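PDB 5Z3E: isomaltose glucohydrolase from Kribbella flavida, which hydrolyses the alpha-1,6-glucosidic linkage of isomaltose from the non-reducing end, yielding beta-D-glucose and D-glucose in the intracellular breakdown of a cyclic tetrasaccharide made from starch. Local coordinates for residues M129-F134 and G138-D143; Y194-E199 and L381-G386; V180-L185 and A228-A233. The protein carries 1 engineered substitution. All blocks are in the same frame, centred on the assembly; numbering follows the deposited sequence.

Contact 1 of 3, residues M129-F134 and G138-D143; sequences MLPTRF and GNDGSD
P131 and D140 cross at about a right angle where an irregular hairpin-like loop folds back on itself, joined by a single beta bridge between F134 and D140. The carboxylate comes up against the pyrrolidine ring, with D140 OD1 3.2 Å from P131 CG. That oxygen also forms a salt bridge with R107, while a water lies 2.8 Å from both D140 OD2 and M129 O, linking the two. With an alanine at D140, R107 would probably lose this salt bridge and the water one of its links. R133 runs extended from CG to NE past S142, its CG 3.8 Å from S142 CB, and its NH1 end is held by A67 O. The backbone bond from G141 N to R133 O, 2.8 Å long, ties the two segments together. The ring of F134 meets G138 O at its edge, CD1 3.9 Å from that oxygen. S142 OG, placed between its own backbone N and carbonyl carbon (chi1 60°), is also hydrogen-bonded to the D147 carboxylate and accepts a hydrogen bond from a second water that in turn accepts one from T132 N; from the facing segment it accepts R133 N at 3.3 Å.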
ATOM      1  N   MET A 129     -11.485   3.649  16.877  1.00  9.57           N
ATOM      2  CA  MET A 129     -11.216   2.672  15.839  1.00  9.04           C
ATOM      3  C   MET A 129      -9.832   2.050  15.988  1.00  8.83           C
ATOM      4  O   MET A 129      -9.011   2.466  16.800  1.00 10.09           O
ATOM      5  CB  MET A 129     -11.419   3.344  14.477  1.00  8.74           C
ATOM      6  CG  MET A 129     -12.834   3.885  14.298  1.00  9.22           C
ATOM      7  SD  MET A 129     -14.146   2.637  14.387  1.00 10.32           S
ATOM      8  CE  MET A 129     -14.033   1.994  12.760  1.00 10.41           C
ATOM      9  N   LEU A 130      -9.560   1.010  15.187  1.00  8.68           N
ATOM     10  CA  LEU A 130      -8.227   0.414  15.192  1.00  8.64           C
ATOM     11  C   LEU A 130      -7.219   1.426  14.646  1.00  8.68           C
ATOM     12  O   LEU A 130      -7.570   2.322  13.864  1.00  9.28           O
ATOM     13  CB  LEU A 130      -8.196  -0.868  14.357  1.00  8.83           C
ATOM     14  CG  LEU A 130      -8.998  -2.031  14.843  1.00  9.98           C
ATOM     15  CD1 LEU A 130      -8.784  -3.237  13.966  1.00 10.87           C
ATOM     16  CD2 LEU A 130      -8.649  -2.363  16.248  1.00 12.98           C
ATOM     17  N   PRO A 131      -5.963   1.314  15.057  1.00  9.09           N
ATOM     18  CA  PRO A 131      -4.983   2.367  14.765  1.00  9.51           C
ATOM     19  C   PRO A 131      -4.365   2.269  13.378  1.00  9.10           C
ATOM     20  O   PRO A 131      -4.495   1.259  12.663  1.00 10.13           O
ATOM     21  CB  PRO A 131      -3.925   2.169  15.839  1.00 10.74           C
ATOM     22  CG  PRO A 131      -3.944   0.683  16.017  1.00 11.05           C
ATOM     23  CD  PRO A 131      -5.413   0.308  15.976  1.00  9.97           C
ATOM     24  N   THR A 132      -3.658   3.343  13.059  1.00  8.80           N
ATOM     25  CA  THR A 132      -2.826   3.454  11.872  1.00  9.09           C
ATOM     26  C   THR A 132      -1.377   3.115  12.221  1.00  9.40           C
ATOM     27  O   THR A 132      -0.818   2.150  11.707  1.00 11.10           O
ATOM     28  CB  THR A 132      -2.985   4.849  11.291  1.00  9.76           C
ATOM     29  OG1 THR A 132      -4.333   4.927  10.830  1.00 10.20           O
ATOM     30  CG2 THR A 132      -2.006   5.108  10.165  1.00 12.00           C
ATOM     31  N   ARG A 133      -0.746   3.857  13.111  1.00  9.47           N
ATOM     32  CA  ARG A 133       0.605   3.497  13.540  1.00  9.96           C
ATOM     33  C   ARG A 133       0.549   2.434  14.602  1.00  9.03           C
ATOM     34  O   ARG A 133      -0.246   2.554  15.545  1.00 10.09           O
ATOM     35  CB  ARG A 133       1.368   4.704  14.101  1.00  9.89           C
ATOM     36  CG  ARG A 133       1.535   5.845  13.130  1.00 10.68           C
ATOM     37  CD  ARG A 133       2.530   6.845  13.656  1.00 11.31           C
ATOM     38  NE  ARG A 133       2.517   8.073  12.880  1.00 11.82           N
ATOM     39  CZ  ARG A 133       3.488   8.975  12.919  1.00 12.91           C
ATOM     40  NH1 ARG A 133       4.510   8.819  13.743  1.00 14.64           N
ATOM     41  NH2 ARG A 133       3.450   9.978  12.105  1.00 15.87           N
ATOM     42  N   PHE A 134       1.429   1.447  14.503  1.00  9.04           N
ATOM     43  CA  PHE A 134       1.651   0.448  15.560  1.00  8.84           C
ATOM     44  C   PHE A 134       3.059   0.599  16.078  1.00  9.07           C
ATOM     45  O   PHE A 134       4.012   0.802  15.313  1.00 10.01           O
ATOM     46  CB  PHE A 134       1.485  -0.965  15.018  1.00  9.29           C
ATOM     47  CG  PHE A 134       0.077  -1.343  14.725  1.00  9.20           C
ATOM     48  CD1 PHE A 134      -0.721  -1.825  15.732  1.00  9.47           C
ATOM     49  CD2 PHE A 134      -0.477  -1.190  13.448  1.00 10.02           C
ATOM     50  CE1 PHE A 134      -2.032  -2.198  15.477  1.00 10.42           C
ATOM     51  CE2 PHE A 134      -1.787  -1.554  13.200  1.00 10.92           C
ATOM     52  CZ  PHE A 134      -2.546  -2.077  14.216  1.00 10.69           C
ATOM     53  N   GLY A 138       3.020  -3.813  19.253  1.00  9.52           N
ATOM     54  CA  GLY A 138       1.626  -3.972  18.884  1.00  9.38           C
ATOM     55  C   GLY A 138       0.599  -3.050  19.505  1.00  9.45           C
ATOM     56  O   GLY A 138      -0.594  -3.300  19.374  1.00  9.96           O
ATOM     57  N   ASN A 139       1.065  -1.971  20.145  1.00  9.79           N
ATOM     58  CA  ASN A 139       0.198  -0.990  20.735  1.00  9.96           C
ATOM     59  C   ASN A 139      -0.117   0.120  19.751  1.00  9.50           C
ATOM     60  O   ASN A 139       0.597   0.294  18.737  1.00 10.17           O
ATOM     61  CB  ASN A 139       0.842  -0.435  22.003  1.00 10.73           C
ATOM     62  CG  ASN A 139       1.149  -1.526  22.995  1.00 11.92           C
ATOM     63  OD1 ASN A 139       0.366  -2.474  23.162  1.00 13.80           O
ATOM     64  ND2 ASN A 139       2.288  -1.490  23.589  1.00 12.63           N
ATOM     65  N   ASP A 140      -1.146   0.920  20.011  1.00 10.86           N
ATOM     66  CA  ASP A 140      -1.417   2.080  19.192  1.00 10.87           C
ATOM     67  C   ASP A 140      -0.200   2.998  19.270  1.00 11.12           C
ATOM     68  O   ASP A 140       0.243   3.371  20.357  1.00 13.06           O
ATOM     69  CB  ASP A 140      -2.622   2.876  19.692  1.00 11.76           C
ATOM     70  CG  ASP A 140      -3.951   2.174  19.514  1.00 12.63           C
ATOM     71  OD1 ASP A 140      -3.975   0.986  19.205  1.00 13.11           O
ATOM     72  OD2 ASP A 140      -4.967   2.836  19.696  1.00 15.33           O
ATOM     73  N   GLY A 141       0.275   3.407  18.115  1.00 10.82           N
ATOM     74  CA  GLY A 141       1.358   4.368  18.033  1.00 11.08           C
ATOM     75  C   GLY A 141       0.913   5.789  17.748  1.00 11.37           C
ATOM     76  O   GLY A 141       1.741   6.690  17.746  1.00 13.75           O
ATOM     77  N   SER A 142      -0.387   5.965  17.487  1.00 11.26           N
ATOM     78  CA  SER A 142      -0.942   7.249  17.156  1.00 11.73           C
ATOM     79  C   SER A 142      -2.428   7.189  17.497  1.00 11.59           C
ATOM     80  O   SER A 142      -2.998   6.108  17.697  1.00 12.64           O
ATOM     81  CB  SER A 142      -0.760   7.540  15.658  1.00 11.96           C
ATOM     82  OG  SER A 142      -1.411   6.546  14.895  1.00 11.90           O
ATOM     83  N   ASP A 143      -3.053   8.355  17.548  1.00 12.38           N
ATOM     84  CA  ASP A 143      -4.448   8.507  17.905  1.00 12.42           C
ATOM     85  C   ASP A 143      -5.298   8.497  16.643  1.00 10.87           C
ATOM     86  O   ASP A 143      -5.168   9.395  15.793  1.00 11.34           O
ATOM     87  CB  ASP A 143      -4.607   9.845  18.605  1.00 14.72           C
ATOM     88  CG  ASP A 143      -6.018  10.146  19.054  1.00 17.62           C
ATOM     89  OD1 ASP A 143      -6.997   9.461  18.669  1.00 14.84           O
ATOM     90  OD2 ASP A 143      -6.155  11.142  19.790  1.00 23.31           O
TER
HETATM   91  O   HOH W   1      -7.303   1.649  18.810  1.00 17.88           O
HETATM   92  O   HOH W   2      -4.139   5.476  14.797  1.00 10.02           O

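Contact 2 of 3, residues Y194-E199 and L381-G386; sequences YDWWEE and LLWSHG
This is a small, buried meeting of two tryptophans near the centre of the chain, joining the loop that carries the assigned proton donor, E198, and a predicted proton acceptor, D195, to the first turn of helix 382-394. The backbones stay far apart, with W196 CA and W383 CA 13.1 Å from each other, and the two indoles bridge the gap. W383 points its CG anti to the backbone N (chi1 -172°), which sends the ring out from the helix with its six-membered part leading. There W383 CH2 comes to 3.9 Å from W196 CE3, an atom lying at the edge of the W383 ring and in its plane. Relative to the W196 ring the approach is oblique: the six-membered rings have centroids 6.0 Å apart and planes at 51°. Beyond this touch, W383 meets the ring of F79 at nearly parallel planes and packs on R75, as W196 does.

The loop contains a type I beta turn from D195 to E198, with E198 N bonded to D195 O; D195 OD1 adds a bond from E199 N at 2.9 Å, from above the carboxylate plane, and a weaker one from W197 N. W196 CB lies over one face of the W197 indole, 4.0 Å above its plane, while W197 NE1 is bonded to D265. With A355, the engineered site of the inferred proton acceptor, about 8 Å from W383 between side chains, and a glycerol, probably from the crystallisation liquor, close by, the arrangement is consistent with the aromatic-lined active-site pocket of a family 15 glycoside hydrolase.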
ATOM      1  N   TYR A 194      -9.356   9.002   6.584  1.00  7.05           N
ATOM      2  CA  TYR A 194      -8.245   9.679   5.927  1.00  7.42           C
ATOM      3  C   TYR A 194      -7.708   8.784   4.802  1.00  7.84           C
ATOM      4  O   TYR A 194      -7.737   7.552   4.901  1.00  8.07           O
ATOM      5  CB  TYR A 194      -7.115   9.969   6.914  1.00  8.27           C
ATOM      6  CG  TYR A 194      -7.435  10.947   8.038  1.00  8.26           C
ATOM      7  CD1 TYR A 194      -7.944  10.488   9.252  1.00  8.79           C
ATOM      8  CD2 TYR A 194      -7.199  12.292   7.932  1.00  9.81           C
ATOM      9  CE1 TYR A 194      -8.202  11.333  10.318  1.00 10.07           C
ATOM     10  CE2 TYR A 194      -7.458  13.166   9.054  1.00  9.95           C
ATOM     11  CZ  TYR A 194      -7.956  12.641  10.210  1.00  9.85           C
ATOM     12  OH  TYR A 194      -8.192  13.496  11.274  1.00 11.65           O
ATOM     13  N   ASP A 195      -7.190   9.421   3.766  1.00  8.20           N
ATOM     14  CA  ASP A 195      -6.581   8.721   2.651  1.00  8.18           C
ATOM     15  C   ASP A 195      -5.216   8.150   3.037  1.00  9.07           C
ATOM     16  O   ASP A 195      -4.763   8.307   4.178  1.00 10.42           O
ATOM     17  CB  ASP A 195      -6.547   9.608   1.418  1.00  8.60           C
ATOM     18  CG  ASP A 195      -5.684  10.846   1.528  1.00  8.96           C
ATOM     19  OD1 ASP A 195      -4.835  10.915   2.418  1.00  9.34           O
ATOM     20  OD2 ASP A 195      -5.885  11.721   0.642  1.00 10.64           O
ATOM     21  N   TRP A 196      -4.549   7.490   2.090  1.00  8.79           N
ATOM     22  CA  TRP A 196      -3.236   6.922   2.374  1.00  9.46           C
ATOM     23  C   TRP A 196      -2.290   7.977   2.900  1.00  9.84           C
ATOM     24  O   TRP A 196      -1.349   7.659   3.618  1.00 13.79           O
ATOM     25  CB  TRP A 196      -2.557   6.330   1.148  1.00 10.12           C
ATOM     26  CG  TRP A 196      -3.146   5.110   0.496  1.00  9.26           C
ATOM     27  CD1 TRP A 196      -4.367   4.465   0.715  1.00 10.02           C
ATOM     28  CD2 TRP A 196      -2.524   4.409  -0.580  1.00  9.28           C
ATOM     29  NE1 TRP A 196      -4.482   3.410  -0.164  1.00 10.70           N
ATOM     30  CE2 TRP A 196      -3.394   3.361  -0.987  1.00 10.14           C
ATOM     31  CE3 TRP A 196      -1.310   4.555  -1.234  1.00 10.03           C
ATOM     32  CZ2 TRP A 196      -3.066   2.477  -2.019  1.00 11.35           C
ATOM     33  CZ3 TRP A 196      -0.980   3.655  -2.245  1.00 10.77           C
ATOM     34  CH2 TRP A 196      -1.859   2.656  -2.635  1.00 12.01           C
ATOM     35  N   TRP A 197      -2.501   9.230   2.503  1.00  9.12           N
ATOM     36  CA  TRP A 197      -1.651  10.358   2.796  1.00  9.75           C
ATOM     37  C   TRP A 197      -2.068  11.116   4.049  1.00 10.18           C
ATOM     38  O   TRP A 197      -1.523  12.172   4.354  1.00 11.40           O
ATOM     39  CB  TRP A 197      -1.607  11.296   1.592  1.00 10.24           C
ATOM     40  CG  TRP A 197      -1.497  10.598   0.272  1.00 10.16           C
ATOM     41  CD1 TRP A 197      -2.303  10.832  -0.815  1.00 10.98           C
ATOM     42  CD2 TRP A 197      -0.567   9.584  -0.142  1.00  9.96           C
ATOM     43  NE1 TRP A 197      -1.923  10.045  -1.859  1.00 11.62           N
ATOM     44  CE2 TRP A 197      -0.861   9.273  -1.475  1.00 11.17           C
ATOM     45  CE3 TRP A 197       0.481   8.893   0.494  1.00 10.45           C
ATOM     46  CZ2 TRP A 197      -0.121   8.342  -2.196  1.00 12.87           C
ATOM     47  CZ3 TRP A 197       1.205   7.966  -0.237  1.00 12.41           C
ATOM     48  CH2 TRP A 197       0.900   7.704  -1.561  1.00 13.64           C
ATOM     49  N   GLU A 198      -3.015  10.582   4.807  0.53 10.22           N
ATOM     50  CA  GLU A 198      -3.497  11.217   6.049  0.53 10.95           C
ATOM     51  C   GLU A 198      -4.210  12.507   5.841  0.53 10.76           C
ATOM     52  O   GLU A 198      -4.109  13.429   6.657  0.53 12.90           O
ATOM     53  CB  GLU A 198      -2.419  11.361   7.104  0.53 12.04           C
ATOM     54  CG  GLU A 198      -1.892  10.107   7.454  0.53 10.70           C
ATOM     55  CD  GLU A 198      -0.901  10.155   8.582  0.53 12.71           C
ATOM     56  OE1 GLU A 198      -0.654  11.244   9.172  0.53 16.57           O
ATOM     57  OE2 GLU A 198      -0.407   9.054   8.912  0.53 13.50           O
ATOM     58  N   GLU A 199      -4.998  12.564   4.794  1.00 10.23           N
ATOM     59  CA  GLU A 199      -5.768  13.754   4.459  0.50 10.71           C
ATOM     60  C   GLU A 199      -7.259  13.425   4.292  1.00  9.08           C
ATOM     61  O   GLU A 199      -7.633  12.306   3.923  1.00  9.27           O
ATOM     62  CB  GLU A 199      -5.265  14.403   3.174  0.50 12.04           C
ATOM     63  CG  GLU A 199      -3.786  14.824   3.223  0.50 14.61           C
ATOM     64  CD  GLU A 199      -3.556  16.202   3.816  0.50 26.84           C
ATOM     65  OE1 GLU A 199      -2.415  16.506   4.224  0.50 99.62           O
ATOM     66  OE2 GLU A 199      -4.484  16.984   3.851  0.50 24.83           O
ATOM     67  N   LEU A 381      13.261   4.487   2.801  1.00 12.56           N
ATOM     68  CA  LEU A 381      11.880   4.146   3.104  1.00 11.84           C
ATOM     69  C   LEU A 381      11.709   2.679   2.702  1.00 10.80           C
ATOM     70  O   LEU A 381      11.898   2.329   1.546  1.00 11.44           O
ATOM     71  CB  LEU A 381      10.916   5.020   2.297  1.00 11.87           C
ATOM     72  CG  LEU A 381       9.459   4.797   2.695  1.00 11.33           C
ATOM     73  CD1 LEU A 381       9.142   5.442   4.025  1.00 12.80           C
ATOM     74  CD2 LEU A 381       8.494   5.276   1.619  1.00 11.74           C
ATOM     75  N   LEU A 382      11.374   1.809   3.661  1.00 10.96           N
ATOM     76  CA  LEU A 382      11.312   0.393   3.312  1.00 10.11           C
ATOM     77  C   LEU A 382      10.323   0.112   2.188  1.00  9.72           C
ATOM     78  O   LEU A 382      10.590  -0.688   1.311  1.00  9.89           O
ATOM     79  CB  LEU A 382      11.063  -0.501   4.526  1.00 10.24           C
ATOM     80  CG  LEU A 382      12.308  -0.967   5.282  1.00 11.22           C
ATOM     81  CD1 LEU A 382      13.019   0.174   5.972  1.00 13.78           C
ATOM     82  CD2 LEU A 382      11.965  -2.050   6.264  1.00 11.02           C
ATOM     83  N   TRP A 383       9.186   0.812   2.201  1.00  9.28           N
ATOM     84  CA  TRP A 383       8.176   0.647   1.165  1.00  9.38           C
ATOM     85  C   TRP A 383       8.751   0.965  -0.226  1.00  9.17           C
ATOM     86  O   TRP A 383       8.431   0.304  -1.205  1.00  9.42           O
ATOM     87  CB  TRP A 383       6.964   1.505   1.526  1.00  9.15           C
ATOM     88  CG  TRP A 383       5.730   1.333   0.670  1.00  8.99           C
ATOM     89  CD1 TRP A 383       5.509   0.423  -0.312  1.00  9.72           C
ATOM     90  CD2 TRP A 383       4.552   2.152   0.744  1.00  8.89           C
ATOM     91  NE1 TRP A 383       4.263   0.634  -0.868  1.00  9.97           N
ATOM     92  CE2 TRP A 383       3.654   1.692  -0.236  1.00  9.54           C
ATOM     93  CE3 TRP A 383       4.180   3.255   1.523  1.00 10.01           C
ATOM     94  CZ2 TRP A 383       2.435   2.300  -0.474  1.00 10.19           C
ATOM     95  CZ3 TRP A 383       2.963   3.870   1.259  1.00 10.84           C
ATOM     96  CH2 TRP A 383       2.123   3.400   0.265  1.00 10.88           C
ATOM     97  N   SER A 384       9.640   1.954  -0.325  1.00  9.74           N
ATOM     98  CA  SER A 384      10.300   2.208  -1.612  1.00  9.80           C
ATOM     99  C   SER A 384      11.030   0.966  -2.113  1.00  9.62           C
ATOM    100  O   SER A 384      10.930   0.609  -3.287  1.00 10.12           O
ATOM    101  CB  SER A 384      11.296   3.358  -1.508  1.00 10.69           C
ATOM    102  OG  SER A 384      10.643   4.581  -1.328  1.00 11.18           O
ATOM    103  N   HIS A 385      11.793   0.345  -1.224  1.00  9.94           N
ATOM    104  CA  HIS A 385      12.499  -0.872  -1.552  1.00 10.00           C
ATOM    105  C   HIS A 385      11.582  -2.042  -1.864  1.00  9.70           C
ATOM    106  O   HIS A 385      11.844  -2.824  -2.775  1.00 10.42           O
ATOM    107  CB  HIS A 385      13.499  -1.211  -0.443  1.00 10.95           C
ATOM    108  CG  HIS A 385      14.663  -0.261  -0.405  1.00 11.41           C
ATOM    109  ND1 HIS A 385      15.718  -0.376  -1.291  1.00 11.94           N
ATOM    110  CD2 HIS A 385      14.917   0.842   0.338  1.00 12.43           C
ATOM    111  CE1 HIS A 385      16.563   0.603  -1.075  1.00 12.63           C
ATOM    112  NE2 HIS A 385      16.115   1.374  -0.090  1.00 13.53           N
ATOM    113  N   GLY A 386      10.494  -2.167  -1.093  1.00  9.29           N
ATOM    114  CA  GLY A 386       9.543  -3.220  -1.389  1.00  9.58           C
ATOM    115  C   GLY A 386       8.937  -3.085  -2.765  1.00  8.89           C
ATOM    116  O   GLY A 386       8.802  -4.070  -3.491  1.00  9.31           O
TER

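Contact 3 of 3, residues V180-L185 and A228-A233; sequences VAVDYL and APWSAA
A valine on one helix packed over the face of a tryptophan at the start of another: contact 3 joins helix 175-188 to the turn that leads into helix 231-248, within the (alpha/alpha)6-barrel fold of family 15. The turn is a type I beta turn from A228 to S231, closed by the bond from S231 N to A228 O, and it places W230 at the approach to the helix. V182 CG1, anti to its own nitrogen (chi1 170°), sits 3.7 Å from the centroid of the five-membered ring of W230 and only 19° off its normal, a clear CH-pi contact. Its closest atom there is W230 CG at 3.5 Å. The second methyl reaches the same indole farther along, with V182 CG2 4.1 Å from W230 CE2. On the opposite face of the ring lies A228 CB, 3.4 Å above the plane and over its centre, which leaves the indole clamped between an alanine methyl and a valine methyl.

The polar edge is fixed as well: W230 NE1 donates to D179, one turn before D183 on the valine's own helix. D183 OD1 comes obliquely to W230 CD1 at 4.2 Å, while D183 OD2 forms a salt bridge with R108. Helix 175-188 rests on helix 151-167, where L157 meets both V182 and L185, and on helix 108-119, where L114 touches Y184.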
ATOM      1  N   VAL A 180     -10.123 -11.346  12.371  1.00  6.52           N
ATOM      2  CA  VAL A 180     -10.305 -10.025  12.963  1.00  6.68           C
ATOM      3  C   VAL A 180     -10.376  -8.957  11.863  1.00  6.37           C
ATOM      4  O   VAL A 180     -11.261  -8.097  11.860  1.00  7.04           O
ATOM      5  CB  VAL A 180      -9.189  -9.699  13.977  1.00  6.82           C
ATOM      6  CG1 VAL A 180      -9.298  -8.282  14.482  1.00  7.94           C
ATOM      7  CG2 VAL A 180      -9.227 -10.664  15.140  1.00  7.30           C
ATOM      8  N   ALA A 181      -9.418  -9.001  10.930  1.00  6.48           N
ATOM      9  CA  ALA A 181      -9.389  -8.013   9.859  1.00  6.57           C
ATOM     10  C   ALA A 181     -10.631  -8.079   8.983  1.00  6.12           C
ATOM     11  O   ALA A 181     -11.177  -7.034   8.599  1.00  6.59           O
ATOM     12  CB  ALA A 181      -8.129  -8.195   9.025  1.00  7.10           C
ATOM     13  N   VAL A 182     -11.068  -9.288   8.634  1.00  6.31           N
ATOM     14  CA  VAL A 182     -12.257  -9.430   7.811  1.00  6.22           C
ATOM     15  C   VAL A 182     -13.471  -8.872   8.527  1.00  6.32           C
ATOM     16  O   VAL A 182     -14.246  -8.100   7.957  1.00  6.80           O
ATOM     17  CB  VAL A 182     -12.498 -10.894   7.383  1.00  6.66           C
ATOM     18  CG1 VAL A 182     -13.861 -11.040   6.745  1.00  7.54           C
ATOM     19  CG2 VAL A 182     -11.418 -11.372   6.433  1.00  6.97           C
ATOM     20  N   ASP A 183     -13.680  -9.264   9.781  1.00  6.67           N
ATOM     21  CA  ASP A 183     -14.852  -8.776  10.507  1.00  7.37           C
ATOM     22  C   ASP A 183     -14.850  -7.249  10.565  1.00  6.99           C
ATOM     23  O   ASP A 183     -15.894  -6.609  10.429  1.00  7.76           O
ATOM     24  CB  ASP A 183     -14.890  -9.358  11.918  1.00  7.97           C
ATOM     25  CG  ASP A 183     -15.324 -10.818  11.979  1.00  9.10           C
ATOM     26  OD1 ASP A 183     -15.910 -11.337  11.014  1.00 10.53           O
ATOM     27  OD2 ASP A 183     -15.133 -11.403  13.076  1.00 11.06           O
ATOM     28  N   TYR A 184     -13.685  -6.663  10.819  1.00  6.85           N
ATOM     29  CA  TYR A 184     -13.557  -5.210  10.895  1.00  6.83           C
ATOM     30  C   TYR A 184     -13.921  -4.564   9.556  1.00  6.69           C
ATOM     31  O   TYR A 184     -14.704  -3.602   9.516  1.00  7.40           O
ATOM     32  CB  TYR A 184     -12.128  -4.893  11.309  1.00  7.13           C
ATOM     33  CG  TYR A 184     -11.833  -3.430  11.550  1.00  7.10           C
ATOM     34  CD1 TYR A 184     -12.390  -2.743  12.610  1.00  7.50           C
ATOM     35  CD2 TYR A 184     -10.939  -2.733  10.745  1.00  7.91           C
ATOM     36  CE1 TYR A 184     -12.078  -1.421  12.869  1.00  7.49           C
ATOM     37  CE2 TYR A 184     -10.602  -1.419  10.997  1.00  8.04           C
ATOM     38  CZ  TYR A 184     -11.161  -0.764  12.069  1.00  7.67           C
ATOM     39  OH  TYR A 184     -10.845   0.515  12.416  1.00  8.36           O
ATOM     40  N   LEU A 185     -13.354  -5.065   8.464  1.00  6.56           N
ATOM     41  CA  LEU A 185     -13.610  -4.469   7.169  1.00  6.54           C
ATOM     42  C   LEU A 185     -15.027  -4.653   6.686  1.00  6.65           C
ATOM     43  O   LEU A 185     -15.589  -3.754   6.059  1.00  7.36           O
ATOM     44  CB  LEU A 185     -12.619  -5.000   6.140  1.00  6.83           C
ATOM     45  CG  LEU A 185     -11.173  -4.568   6.350  1.00  7.42           C
ATOM     46  CD1 LEU A 185     -10.275  -5.257   5.362  1.00  9.16           C
ATOM     47  CD2 LEU A 185     -11.040  -3.058   6.279  1.00  8.19           C
ATOM     48  N   ALA A 228     -14.813 -20.552   5.529  1.00 10.11           N
ATOM     49  CA  ALA A 228     -14.885 -19.495   6.519  1.00  9.89           C
ATOM     50  C   ALA A 228     -16.304 -18.955   6.580  1.00  9.53           C
ATOM     51  O   ALA A 228     -16.978 -18.829   5.551  1.00  9.99           O
ATOM     52  CB  ALA A 228     -13.929 -18.377   6.169  1.00 10.61           C
ATOM     53  N   PRO A 229     -16.781 -18.576   7.772  1.00 10.02           N
ATOM     54  CA  PRO A 229     -18.164 -18.098   7.870  1.00 10.43           C
ATOM     55  C   PRO A 229     -18.455 -16.856   7.051  1.00  9.24           C
ATOM     56  O   PRO A 229     -19.588 -16.633   6.640  1.00 10.99           O
ATOM     57  CB  PRO A 229     -18.354 -17.832   9.379  1.00 13.45           C
ATOM     58  CG  PRO A 229     -17.064 -17.926   9.918  1.00 20.75           C
ATOM     59  CD  PRO A 229     -16.131 -18.680   9.085  1.00 12.32           C
ATOM     60  N   TRP A 230     -17.434 -16.053   6.805  1.00  8.41           N
ATOM     61  CA  TRP A 230     -17.519 -14.804   6.070  1.00  8.05           C
ATOM     62  C   TRP A 230     -17.226 -14.961   4.584  1.00  7.32           C
ATOM     63  O   TRP A 230     -17.182 -13.951   3.867  1.00  7.64           O
ATOM     64  CB  TRP A 230     -16.581 -13.764   6.707  1.00  8.02           C
ATOM     65  CG  TRP A 230     -15.224 -14.284   7.100  1.00  7.85           C
ATOM     66  CD1 TRP A 230     -14.775 -14.456   8.380  1.00  9.06           C
ATOM     67  CD2 TRP A 230     -14.146 -14.702   6.249  1.00  7.30           C
ATOM     68  NE1 TRP A 230     -13.497 -14.909   8.388  1.00  9.30           N
ATOM     69  CE2 TRP A 230     -13.074 -15.077   7.099  1.00  8.20           C
ATOM     70  CE3 TRP A 230     -13.951 -14.778   4.873  1.00  7.56           C
ATOM     71  CZ2 TRP A 230     -11.860 -15.533   6.606  1.00  9.00           C
ATOM     72  CZ3 TRP A 230     -12.747 -15.238   4.392  1.00  8.67           C
ATOM     73  CH2 TRP A 230     -11.715 -15.606   5.264  1.00  9.06           C
ATOM     74  N   SER A 231     -17.029 -16.184   4.085  1.00  7.87           N
ATOM     75  CA  SER A 231     -16.593 -16.368   2.713  1.00  8.22           C
ATOM     76  C   SER A 231     -17.468 -15.613   1.702  1.00  7.79           C
ATOM     77  O   SER A 231     -16.971 -14.812   0.910  1.00  8.51           O
ATOM     78  CB  SER A 231     -16.544 -17.859   2.373  1.00  9.71           C
ATOM     79  OG  SER A 231     -16.212 -18.060   1.029  1.00 10.46           O
ATOM     80  N   ALA A 232     -18.759 -15.901   1.680  1.00  8.08           N
ATOM     81  CA  ALA A 232     -19.642 -15.256   0.714  1.00  8.41           C
ATOM     82  C   ALA A 232     -19.713 -13.760   0.935  1.00  7.40           C
ATOM     83  O   ALA A 232     -19.747 -12.968  -0.023  1.00  7.91           O
ATOM     84  CB  ALA A 232     -21.043 -15.872   0.804  1.00 10.22           C
ATOM     85  N   ALA A 233     -19.786 -13.344   2.192  1.00  7.67           N
ATOM     86  CA  ALA A 233     -19.935 -11.938   2.519  1.00  8.04           C
ATOM     87  C   ALA A 233     -18.804 -11.111   1.924  1.00  7.36           C
ATOM     88  O   ALA A 233     -19.028  -9.980   1.488  1.00  7.92           O
ATOM     89  CB  ALA A 233     -20.010 -11.749   4.020  1.00  9.27           C
TER

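How the contacts relate
Contacts 1 and 2 both border the active site, whereas contact 3 lies away from it; the centres of contacts 1, 2 and 3 are about 17, 6 and 20 Å from the chain centre. Contacts 1 and 2 do not touch, yet the side chain of T132 comes within about 4 Å of that of E198, bringing the loop 129-134 up to the assigned proton donor. The side chain of W383 is about 8 Å from that of the engineered A355, the inferred proton acceptor site. Contacts 1 and 3 do meet: Y184 OH lies 3.1 Å from L130 N, a probable hydrogen bond, and packs against M129 CE. Contacts 2 and 3 stay about 10 Å apart between nearest atoms.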